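Local coordinates for migration inhibitory factor (Trichinella spiralis, PDB 1HFO), which belongs to the macrophage migration inhibitory factor family, cytokine-like proteins that assemble as trimers whose subunits are built from two beta-alpha-beta units, at residues A[1-14]-A[36-48]. Sequence-based numbering, arbitrary orientation.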
loop_
_atom_site.group_PDB
_atom_site.type_symbol
_atom_site.label_atom_id
_atom_site.label_comp_id
_atom_site.label_asym_id
_atom_site.label_seq_id
_atom_site.Cartn_x
_atom_site.Cartn_y
_atom_site.Cartn_z
ATOM N N PRO A 1 -8.075 6.399 -11.700
ATOM C CA PRO A 1 -7.129 5.268 -11.493
ATOM C C PRO A 1 -5.888 5.642 -10.707
ATOM O O PRO A 1 -5.438 6.791 -10.725
ATOM C CB PRO A 1 -6.701 4.781 -12.870
ATOM C CG PRO A 1 -7.875 5.219 -13.731
ATOM C CD PRO A 1 -8.339 6.555 -13.141
ATOM N N ILE A 2 -5.316 4.644 -10.035
ATOM C CA ILE A 2 -4.114 4.850 -9.274
ATOM C C ILE A 2 -3.165 3.727 -9.619
ATOM O O ILE A 2 -3.558 2.548 -9.635
ATOM C CB ILE A 2 -4.358 4.778 -7.736
ATOM C CG1 ILE A 2 -5.274 5.904 -7.289
ATOM C CG2 ILE A 2 -3.041 4.875 -6.977
ATOM C CD1 ILE A 2 -5.612 5.807 -5.818
ATOM N N PHE A 3 -1.940 4.102 -9.929
ATOM C CA PHE A 3 -0.907 3.118 -10.168
ATOM C C PHE A 3 0.167 3.488 -9.177
ATOM O O PHE A 3 0.707 4.599 -9.206
ATOM C CB PHE A 3 -0.321 3.166 -11.566
ATOM C CG PHE A 3 0.701 2.080 -11.801
ATOM C CD1 PHE A 3 0.301 0.756 -11.893
ATOM C CD2 PHE A 3 2.057 2.380 -11.867
ATOM C CE1 PHE A 3 1.248 -0.277 -12.048
ATOM C CE2 PHE A 3 3.021 1.349 -12.025
ATOM C CZ PHE A 3 2.599 0.030 -12.113
ATOM N N THR A 4 0.470 2.566 -8.275
ATOM C CA THR A 4 1.473 2.810 -7.260
ATOM C C THR A 4 2.483 1.659 -7.291
ATOM O O THR A 4 2.098 0.490 -7.380
ATOM C CB THR A 4 0.782 2.955 -5.869
ATOM O OG1 THR A 4 1.762 3.012 -4.832
ATOM C CG2 THR A 4 -0.178 1.823 -5.630
ATOM N N LEU A 5 3.762 2.011 -7.236
ATOM C CA LEU A 5 4.853 1.039 -7.313
ATOM C C LEU A 5 5.927 1.266 -6.267
ATOM O O LEU A 5 6.301 2.403 -5.953
ATOM C CB LEU A 5 5.489 1.111 -8.701
ATOM C CG LEU A 5 6.513 0.051 -9.107
ATOM C CD1 LEU A 5 5.781 -1.254 -9.339
ATOM C CD2 LEU A 5 7.233 0.487 -10.407
ATOM N N ASN A 6 6.430 0.161 -5.727
ATOM C CA ASN A 6 7.501 0.204 -4.754
ATOM C C ASN A 6 8.678 -0.514 -5.409
ATOM O O ASN A 6 8.521 -1.594 -5.984
ATOM C CB ASN A 6 7.083 -0.509 -3.471
ATOM C CG ASN A 6 5.838 0.096 -2.870
ATOM O OD1 ASN A 6 4.721 -0.384 -3.096
ATOM N ND2 ASN A 6 6.015 1.181 -2.127
ATOM N N THR A 7 9.850 0.094 -5.321
ATOM C CA THR A 7 11.022 -0.484 -5.968
ATOM C C THR A 7 12.310 -0.219 -5.204
ATOM O O THR A 7 12.405 0.732 -4.424
ATOM C CB THR A 7 11.152 0.087 -7.404
ATOM O OG1 THR A 7 12.288 -0.495 -8.059
ATOM C CG2 THR A 7 11.325 1.597 -7.360
ATOM N N ASN A 8 13.314 -1.062 -5.448
ATOM C CA ASN A 8 14.603 -0.897 -4.797
ATOM C C ASN A 8 15.587 -0.076 -5.624
ATOM O O ASN A 8 16.666 0.266 -5.142
ATOM C CB ASN A 8 15.234 -2.263 -4.464
ATOM C CG ASN A 8 15.099 -3.276 -5.591
ATOM O OD1 ASN A 8 14.945 -2.920 -6.759
ATOM N ND2 ASN A 8 15.183 -4.568 -5.236
ATOM N N ILE A 9 15.220 0.261 -6.858
ATOM C CA ILE A 9 16.124 1.055 -7.682
ATOM C C ILE A 9 16.264 2.463 -7.126
ATOM O O ILE A 9 15.535 2.866 -6.220
ATOM C CB ILE A 9 15.665 1.142 -9.153
ATOM C CG1 ILE A 9 14.349 1.906 -9.255
ATOM C CG2 ILE A 9 15.555 -0.236 -9.756
ATOM C CD1 ILE A 9 13.847 1.995 -10.658
ATOM N N LYS A 10 17.202 3.218 -7.680
ATOM C CA LYS A 10 17.470 4.574 -7.227
ATOM C C LYS A 10 16.538 5.597 -7.867
ATOM O O LYS A 10 16.093 5.415 -8.995
ATOM C CB LYS A 10 18.928 4.931 -7.531
ATOM C CG LYS A 10 19.946 4.027 -6.839
ATOM C CD LYS A 10 21.355 4.244 -7.388
ATOM C CE LYS A 10 21.858 5.654 -7.117
ATOM N NZ LYS A 10 21.903 5.946 -5.653
ATOM N N ALA A 11 16.258 6.673 -7.142
ATOM C CA ALA A 11 15.374 7.727 -7.641
ATOM C C ALA A 11 15.984 8.365 -8.869
ATOM O O ALA A 11 15.285 8.727 -9.824
ATOM C CB ALA A 11 15.162 8.781 -6.578
ATOM N N THR A 12 17.301 8.502 -8.845
ATOM C CA THR A 12 17.977 9.121 -9.966
ATOM C C THR A 12 17.903 8.229 -11.207
ATOM O O THR A 12 18.296 8.636 -12.303
ATOM C CB THR A 12 19.432 9.448 -9.591
ATOM O OG1 THR A 12 19.986 10.340 -10.562
ATOM C CG2 THR A 12 20.256 8.177 -9.503
ATOM N N ASP A 13 17.374 7.019 -11.046
ATOM C CA ASP A 13 17.243 6.114 -12.177
ATOM C C ASP A 13 15.828 6.080 -12.743
ATOM O O ASP A 13 15.515 5.295 -13.641
ATOM C CB ASP A 13 17.734 4.720 -11.792
ATOM C CG ASP A 13 19.261 4.626 -11.795
ATOM O OD1 ASP A 13 19.936 5.578 -12.268
ATOM O OD2 ASP A 13 19.794 3.603 -11.340
ATOM N N VAL A 14 14.968 6.933 -12.201
ATOM C CA VAL A 14 13.597 7.067 -12.697
ATOM C C VAL A 14 13.705 8.250 -13.669
ATOM O O VAL A 14 14.051 9.367 -13.273
ATOM C CB VAL A 14 12.596 7.430 -11.569
ATOM C CG1 VAL A 14 11.197 7.616 -12.159
ATOM C CG2 VAL A 14 12.559 6.328 -10.523
ATOM N N TYR A 36 -8.019 12.115 -13.911
ATOM C CA TYR A 36 -8.345 11.192 -12.825
ATOM C C TYR A 36 -7.234 10.162 -12.600
ATOM O O TYR A 36 -7.370 9.285 -11.755
ATOM C CB TYR A 36 -9.637 10.452 -13.135
ATOM C CG TYR A 36 -10.867 11.319 -13.040
ATOM C CD1 TYR A 36 -11.445 11.592 -11.805
ATOM C CD2 TYR A 36 -11.438 11.874 -14.186
ATOM C CE1 TYR A 36 -12.584 12.412 -11.708
ATOM C CE2 TYR A 36 -12.571 12.693 -14.096
ATOM C CZ TYR A 36 -13.135 12.954 -12.851
ATOM O OH TYR A 36 -14.272 13.747 -12.751
ATOM N N VAL A 37 -6.137 10.260 -13.350
ATOM C CA VAL A 37 -5.057 9.284 -13.185
ATOM C C VAL A 37 -3.966 9.736 -12.224
ATOM O O VAL A 37 -3.375 10.820 -12.391
ATOM C CB VAL A 37 -4.394 8.959 -14.533
ATOM C CG1 VAL A 37 -3.226 7.970 -14.316
ATOM C CG2 VAL A 37 -5.410 8.379 -15.471
ATOM N N ALA A 38 -3.698 8.913 -11.207
ATOM C CA ALA A 38 -2.647 9.228 -10.255
ATOM C C ALA A 38 -1.580 8.158 -10.380
ATOM O O ALA A 38 -1.886 6.965 -10.478
ATOM C CB ALA A 38 -3.192 9.268 -8.817
ATOM N N VAL A 39 -0.335 8.609 -10.402
ATOM C CA VAL A 39 0.812 7.713 -10.508
ATOM C C VAL A 39 1.778 8.016 -9.389
ATOM O O VAL A 39 2.124 9.169 -9.136
ATOM C CB VAL A 39 1.536 7.893 -11.845
ATOM C CG1 VAL A 39 2.778 6.943 -11.889
ATOM C CG2 VAL A 39 0.596 7.569 -12.987
ATOM N N HIS A 40 2.269 6.956 -8.746
ATOM C CA HIS A 40 3.177 7.096 -7.625
ATOM C C HIS A 40 4.271 6.041 -7.720
ATOM O O HIS A 40 3.973 4.893 -8.044
ATOM C CB HIS A 40 2.406 6.847 -6.334
ATOM C CG HIS A 40 3.273 6.619 -5.135
ATOM N ND1 HIS A 40 3.149 5.502 -4.334
ATOM C CD2 HIS A 40 4.239 7.380 -4.572
ATOM C CE1 HIS A 40 4.000 5.590 -3.328
ATOM N NE2 HIS A 40 4.672 6.722 -3.449
ATOM N N ILE A 41 5.508 6.447 -7.454
ATOM C CA ILE A 41 6.616 5.493 -7.420
ATOM C C ILE A 41 7.440 5.809 -6.188
ATOM O O ILE A 41 7.838 6.951 -5.954
ATOM C CB ILE A 41 7.510 5.538 -8.682
ATOM C CG1 ILE A 41 8.537 4.402 -8.605
ATOM C CG2 ILE A 41 8.202 6.895 -8.789
ATOM C CD1 ILE A 41 9.250 4.120 -9.934
ATOM N N ASN A 42 7.654 4.779 -5.375
ATOM C CA ASN A 42 8.413 4.874 -4.139
ATOM C C ASN A 42 9.705 4.107 -4.415
ATOM O O ASN A 42 9.689 2.885 -4.561
ATOM C CB ASN A 42 7.614 4.207 -3.022
ATOM C CG ASN A 42 8.283 4.322 -1.679
ATOM O OD1 ASN A 42 9.175 5.137 -1.486
ATOM N ND2 ASN A 42 7.833 3.506 -0.725
ATOM N N THR A 43 10.809 4.839 -4.506
ATOM C CA THR A 43 12.109 4.241 -4.835
ATOM C C THR A 43 13.038 4.089 -3.648
ATOM O O THR A 43 12.729 4.519 -2.535
ATOM C CB THR A 43 12.848 5.105 -5.880
ATOM O OG1 THR A 43 12.953 6.447 -5.386
ATOM C CG2 THR A 43 12.105 5.109 -7.220
ATOM N N ASP A 44 14.201 3.496 -3.911
ATOM C CA ASP A 44 15.224 3.293 -2.890
ATOM C C ASP A 44 14.695 2.524 -1.688
ATOM O O ASP A 44 15.049 2.805 -0.543
ATOM C CB ASP A 44 15.773 4.640 -2.442
ATOM C CG ASP A 44 16.628 5.297 -3.507
ATOM O OD1 ASP A 44 17.700 4.735 -3.829
ATOM O OD2 ASP A 44 16.231 6.364 -4.021
ATOM N N GLN A 45 13.853 1.546 -1.967
ATOM C CA GLN A 45 13.263 0.752 -0.907
ATOM C C GLN A 45 14.057 -0.529 -0.676
ATOM O O GLN A 45 14.764 -1.021 -1.561
ATOM C CB GLN A 45 11.824 0.383 -1.254
ATOM C CG GLN A 45 10.865 1.558 -1.328
ATOM C CD GLN A 45 10.717 2.286 -0.018
ATOM O OE1 GLN A 45 10.133 1.773 0.938
ATOM N NE2 GLN A 45 11.245 3.491 0.035
ATOM N N GLN A 46 13.941 -1.048 0.537
ATOM C CA GLN A 46 14.592 -2.290 0.893
ATOM C C GLN A 46 13.594 -3.298 0.389
ATOM O O GLN A 46 12.507 -3.458 0.953
ATOM C CB GLN A 46 14.746 -2.384 2.403
ATOM C CG GLN A 46 15.770 -1.414 2.951
ATOM C CD GLN A 46 17.188 -1.885 2.670
ATOM O OE1 GLN A 46 17.544 -3.019 3.000
ATOM N NE2 GLN A 46 18.003 -1.022 2.070
ATOM N N LEU A 47 13.956 -3.969 -0.689
ATOM C CA LEU A 47 13.070 -4.939 -1.301
ATOM C C LEU A 47 13.832 -6.132 -1.848
ATOM O O LEU A 47 14.812 -5.968 -2.572
ATOM C CB LEU A 47 12.290 -4.274 -2.444
ATOM C CG LEU A 47 11.400 -5.207 -3.266
ATOM C CD1 LEU A 47 10.190 -5.588 -2.428
ATOM C CD2 LEU A 47 10.958 -4.535 -4.549
ATOM N N SER A 48 13.371 -7.329 -1.507
ATOM C CA SER A 48 13.995 -8.542 -1.985
ATOM C C SER A 48 12.948 -9.306 -2.775
ATOM O O SER A 48 11.773 -9.373 -2.391
ATOM C CB SER A 48 14.495 -9.386 -0.815
ATOM O OG SER A 48 13.423 -10.055 -0.186
HETATM O O HOH W 1 17.301 -0.393 -2.791
HETATM O O HOH W 2 19.769 6.234 -4.444
#
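Tyr36 meets Pro1 at the start of two parallel strands, its CB 4.1 Å from Pro1 CD. Ala38 N donates to Pro1 O, and Ala38 O accepts from Phe3 N. The ladder continues through His40 and Asn42 to Thr7. The side chains of Thr4 and His40 run alongside each other on one face. Thr4 OG1 is anti to the backbone N (chi1 172°), which brings it to the imidazole edge for a 2.9 Å hydrogen bond with His40 ND1. On the face carrying Phe3, Leu5 and Val39, Ile41 CD1 packs 4.0 Å from Val14 CG2, with Leu87 of helix 69-87 nearby. Thr43 CG2 packs against both Thr7 CG2 and Val14 CG2. Asp44 N then bonds Ile9 O at 2.7 Å. Its OD2 takes Ala11 N from above the carboxylate plane, and water bridges OD1 to Lys10 NZ. Gln45 N reaches Thr7 O. Leu47 O receives Asn8 ND2 at 3.0 Å, above the carbonyl plane; ND2 also bonds Asn54 O, and Asn8 OD1 accepts from Ala56 N. Strands 2-7 and 38-42 are the parallel pair of a beta-alpha-beta crossover through helix 18-30. Residues 38-41 also form an antiparallel ladder with the second subunit. His40 NE2 adds a bond to Gln45 OE1 of that subunit, so with both ring nitrogens bonded its rotation is probably fixed.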